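Local coordinates for protein beta-galactosidase (Bacillus circulans subsp. alkalophilus, PDB 3TTY) that hydrolyses terminal beta-galactosyl residues from galactosides, probably through a TIM-barrel glycoside hydrolase active site that binds galactose, at residues 534-548 / 586-600. Sequence-based numbering, arbitrary orientation.
Sequences WGGLRGSYSCGILCD and ASSPDADFLQGLIAN
The carboxylate of D590 joins S542 of the neighbouring strand to the helix that D590 itself starts, a worked example of how one N-cap residue can serve two elements. D590 OD2 accepts twice: S542 N meets it from above the carboxylate plane at 2.8 Å, while S542 OG donates to its anti lone pair. D590 OD1 takes F593 N almost straight (169°) as the N-cap bond; a chi1 of 68°, which sets CG between backbone N and carbonyl carbon, lets the group face both ways. An alanine here would strip S542 N and OG of this shared acceptor and would probably leave the first turn of the helix less firmly capped.

Backbone pairing links D590 N to S542 O at 2.9 Å and G544 N to S588 O; past the corner at I545, D548 N bonds A586 O. Separately, the side-chain hydroxyl S587 OG donates to backbone L546 O.

Aromatic and apolar packing follows. The edge of F593 points at the face of Y541 (planes 77° apart), whose ring also carries F593 CA. L537 lays CD1 against F593 O and G596 CA, 3.4 Å from the latter, where a side chain would collide.

The N600 amide bridges the type II' turn W534-L537: ND2 gives to W534 O at 2.9 Å while lying over the indole face, and OD1 accepts G536 N on a lone pair. Edge strand 587-589, antiparallel to the second strand of hairpin 525-530/540-544, thus runs through D590 into helix 591-604, which packs against this turn and Y541: a strand-to-helix connection at the trimerisation domain's sheet edge.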
# COMPACT_ATOMS: atom_id res chain seq x y z
N TRP A 534 -43.87 4.78 17.09
CA TRP A 534 -44.30 3.47 16.60
C TRP A 534 -43.51 2.39 17.34
O TRP A 534 -42.33 2.14 17.06
CB TRP A 534 -44.12 3.36 15.08
CG TRP A 534 -44.31 1.95 14.55
CD1 TRP A 534 -45.42 1.16 14.70
CD2 TRP A 534 -43.37 1.18 13.78
NE1 TRP A 534 -45.22 -0.06 14.09
CE2 TRP A 534 -43.97 -0.08 13.52
CE3 TRP A 534 -42.08 1.42 13.30
CZ2 TRP A 534 -43.33 -1.08 12.80
CZ3 TRP A 534 -41.44 0.42 12.58
CH2 TRP A 534 -42.07 -0.81 12.33
N GLY A 535 -44.17 1.77 18.31
CA GLY A 535 -43.55 0.77 19.15
C GLY A 535 -42.30 1.33 19.77
O GLY A 535 -42.31 2.45 20.29
N GLY A 536 -41.21 0.57 19.69
CA GLY A 536 -39.94 1.00 20.26
C GLY A 536 -39.22 2.06 19.45
O GLY A 536 -38.09 2.42 19.79
N LEU A 537 -39.84 2.58 18.40
CA LEU A 537 -39.17 3.58 17.54
C LEU A 537 -39.82 4.96 17.73
O LEU A 537 -41.04 5.09 17.66
CB LEU A 537 -39.24 3.14 16.08
CG LEU A 537 -38.00 2.81 15.23
CD1 LEU A 537 -36.84 2.23 16.03
CD2 LEU A 537 -38.39 1.86 14.06
N ARG A 538 -38.99 5.98 17.94
CA ARG A 538 -39.50 7.28 18.34
C ARG A 538 -38.47 8.40 18.15
O ARG A 538 -37.30 8.24 18.49
CB ARG A 538 -39.96 7.21 19.79
CG ARG A 538 -40.36 8.52 20.42
CD ARG A 538 -40.99 8.27 21.79
NE ARG A 538 -40.35 7.17 22.51
CZ ARG A 538 -39.26 7.30 23.26
NH1 ARG A 538 -38.68 8.48 23.40
NH2 ARG A 538 -38.75 6.24 23.88
N GLY A 539 -38.92 9.53 17.62
CA GLY A 539 -38.03 10.66 17.39
C GLY A 539 -37.07 10.42 16.24
O GLY A 539 -37.45 9.88 15.20
N SER A 540 -35.81 10.83 16.43
CA SER A 540 -34.80 10.79 15.37
C SER A 540 -33.72 9.76 15.61
O SER A 540 -33.36 9.49 16.76
CB SER A 540 -34.14 12.17 15.22
OG SER A 540 -35.07 13.12 14.72
N TYR A 541 -33.20 9.19 14.53
CA TYR A 541 -32.01 8.33 14.60
C TYR A 541 -31.05 8.73 13.48
O TYR A 541 -31.43 9.46 12.57
CB TYR A 541 -32.38 6.85 14.46
CG TYR A 541 -33.38 6.36 15.47
CD1 TYR A 541 -32.97 5.74 16.65
CD2 TYR A 541 -34.74 6.53 15.26
CE1 TYR A 541 -33.90 5.30 17.59
CE2 TYR A 541 -35.68 6.08 16.17
CZ TYR A 541 -35.25 5.48 17.34
OH TYR A 541 -36.18 5.05 18.26
N SER A 542 -29.81 8.27 13.54
CA SER A 542 -28.88 8.58 12.46
C SER A 542 -28.83 7.44 11.44
O SER A 542 -29.13 6.29 11.78
CB SER A 542 -27.49 8.88 13.00
OG SER A 542 -27.04 7.82 13.81
N CYS A 543 -28.49 7.77 10.20
CA CYS A 543 -28.26 6.74 9.20
C CYS A 543 -27.14 7.21 8.29
O CYS A 543 -26.78 8.38 8.31
CB CYS A 543 -29.53 6.47 8.39
SG CYS A 543 -30.03 7.84 7.33
N GLY A 544 -26.59 6.30 7.49
CA GLY A 544 -25.42 6.65 6.71
C GLY A 544 -25.06 5.73 5.56
O GLY A 544 -25.82 4.84 5.18
N ILE A 545 -23.88 5.97 5.00
CA ILE A 545 -23.32 5.17 3.92
C ILE A 545 -24.06 5.40 2.61
O ILE A 545 -23.53 6.07 1.72
CB ILE A 545 -23.25 3.69 4.29
CG1 ILE A 545 -22.59 3.53 5.66
CG2 ILE A 545 -22.45 2.93 3.23
CD1 ILE A 545 -22.25 2.09 6.02
N LEU A 546 -25.26 4.86 2.47
CA LEU A 546 -26.05 5.12 1.27
C LEU A 546 -27.47 5.54 1.62
O LEU A 546 -28.04 5.06 2.58
CB LEU A 546 -26.08 3.89 0.34
CG LEU A 546 -24.79 3.59 -0.43
CD1 LEU A 546 -24.58 2.08 -0.61
CD2 LEU A 546 -24.76 4.30 -1.77
N CYS A 547 -28.04 6.43 0.82
CA CYS A 547 -29.42 6.86 1.01
C CYS A 547 -30.20 6.65 -0.28
O CYS A 547 -29.93 7.30 -1.29
CB CYS A 547 -29.49 8.33 1.42
SG CYS A 547 -28.82 8.72 3.07
N ASP A 548 -31.15 5.72 -0.24
CA ASP A 548 -32.06 5.54 -1.36
C ASP A 548 -33.12 6.64 -1.36
O ASP A 548 -33.72 6.91 -0.33
CB ASP A 548 -32.76 4.18 -1.24
CG ASP A 548 -32.51 3.29 -2.44
OD1 ASP A 548 -31.97 3.81 -3.45
OD2 ASP A 548 -32.86 2.09 -2.38
N ALA A 586 -34.40 2.40 3.68
CA ALA A 586 -33.73 3.09 2.56
C ALA A 586 -32.32 3.57 2.84
O ALA A 586 -31.68 4.15 1.98
CB ALA A 586 -34.60 4.25 2.04
N SER A 587 -31.83 3.35 4.06
CA SER A 587 -30.47 3.74 4.39
C SER A 587 -29.88 2.73 5.36
O SER A 587 -30.55 1.78 5.76
CB SER A 587 -30.44 5.14 4.99
OG SER A 587 -29.13 5.67 5.03
N SER A 588 -28.61 2.91 5.71
CA SER A 588 -27.97 2.08 6.72
C SER A 588 -28.09 2.80 8.06
O SER A 588 -27.42 3.82 8.28
CB SER A 588 -26.51 1.83 6.40
OG SER A 588 -25.97 0.86 7.28
N PRO A 589 -28.94 2.27 8.94
CA PRO A 589 -29.33 2.97 10.17
C PRO A 589 -28.46 2.60 11.36
O PRO A 589 -27.89 1.50 11.38
CB PRO A 589 -30.78 2.48 10.39
CG PRO A 589 -31.01 1.34 9.37
CD PRO A 589 -29.65 0.99 8.81
N ASP A 590 -28.36 3.50 12.34
CA ASP A 590 -27.62 3.22 13.57
C ASP A 590 -28.25 2.09 14.38
O ASP A 590 -29.35 1.61 14.06
CB ASP A 590 -27.45 4.47 14.44
CG ASP A 590 -28.76 4.98 15.03
OD1 ASP A 590 -29.66 4.17 15.34
OD2 ASP A 590 -28.87 6.21 15.20
N ALA A 591 -27.55 1.67 15.43
CA ALA A 591 -27.90 0.47 16.17
C ALA A 591 -29.17 0.64 16.99
O ALA A 591 -29.92 -0.32 17.19
CB ALA A 591 -26.74 0.05 17.08
N ASP A 592 -29.41 1.85 17.48
CA ASP A 592 -30.61 2.11 18.25
C ASP A 592 -31.85 1.94 17.37
O ASP A 592 -32.85 1.35 17.79
CB ASP A 592 -30.59 3.51 18.89
CG ASP A 592 -29.47 3.68 19.92
OD1 ASP A 592 -29.03 2.67 20.54
OD2 ASP A 592 -29.02 4.83 20.10
N PHE A 593 -31.78 2.45 16.14
CA PHE A 593 -32.89 2.27 15.20
C PHE A 593 -33.16 0.79 14.98
O PHE A 593 -34.30 0.34 15.12
CB PHE A 593 -32.63 2.95 13.86
CG PHE A 593 -33.73 2.71 12.85
CD1 PHE A 593 -34.84 3.54 12.80
CD2 PHE A 593 -33.67 1.63 11.99
CE1 PHE A 593 -35.85 3.32 11.89
CE2 PHE A 593 -34.68 1.40 11.07
CZ PHE A 593 -35.77 2.25 11.03
N LEU A 594 -32.12 0.03 14.63
CA LEU A 594 -32.28 -1.40 14.38
C LEU A 594 -32.78 -2.15 15.61
O LEU A 594 -33.51 -3.13 15.48
CB LEU A 594 -30.99 -2.02 13.83
CG LEU A 594 -30.65 -1.59 12.39
CD1 LEU A 594 -29.31 -2.18 11.96
CD2 LEU A 594 -31.75 -1.98 11.40
N GLN A 595 -32.39 -1.70 16.80
CA GLN A 595 -32.95 -2.26 18.02
C GLN A 595 -34.47 -2.14 18.00
O GLN A 595 -35.19 -3.13 18.17
CB GLN A 595 -32.40 -1.56 19.26
CG GLN A 595 -33.25 -1.80 20.50
CD GLN A 595 -32.62 -1.28 21.78
OE1 GLN A 595 -32.70 -1.93 22.82
NE2 GLN A 595 -32.02 -0.09 21.72
N GLY A 596 -34.96 -0.92 17.79
CA GLY A 596 -36.39 -0.64 17.75
C GLY A 596 -37.12 -1.38 16.66
O GLY A 596 -38.16 -2.01 16.91
N LEU A 597 -36.58 -1.33 15.44
CA LEU A 597 -37.16 -2.00 14.29
C LEU A 597 -37.36 -3.49 14.54
O LEU A 597 -38.46 -4.03 14.38
CB LEU A 597 -36.28 -1.79 13.05
CG LEU A 597 -36.86 -2.37 11.75
CD1 LEU A 597 -38.21 -1.73 11.46
CD2 LEU A 597 -35.91 -2.20 10.56
N ILE A 598 -36.28 -4.14 14.95
CA ILE A 598 -36.30 -5.56 15.27
C ILE A 598 -37.32 -5.91 16.34
O ILE A 598 -38.07 -6.87 16.22
CB ILE A 598 -34.92 -6.00 15.76
CG1 ILE A 598 -33.92 -5.90 14.61
CG2 ILE A 598 -34.97 -7.40 16.31
CD1 ILE A 598 -34.31 -6.70 13.39
N ALA A 599 -37.33 -5.11 17.40
CA ALA A 599 -38.29 -5.28 18.48
C ALA A 599 -39.73 -5.18 17.96
O ALA A 599 -40.60 -5.98 18.34
CB ALA A 599 -38.03 -4.24 19.57
N ASN A 600 -39.97 -4.21 17.09
CA ASN A 600 -41.30 -4.04 16.51
C ASN A 600 -41.70 -5.22 15.65
O ASN A 600 -42.77 -5.80 15.84
CB ASN A 600 -41.37 -2.76 15.70
CG ASN A 600 -41.42 -1.54 16.56
OD1 ASN A 600 -41.43 -1.65 17.79
ND2 ASN A 600 -41.42 -0.36 15.94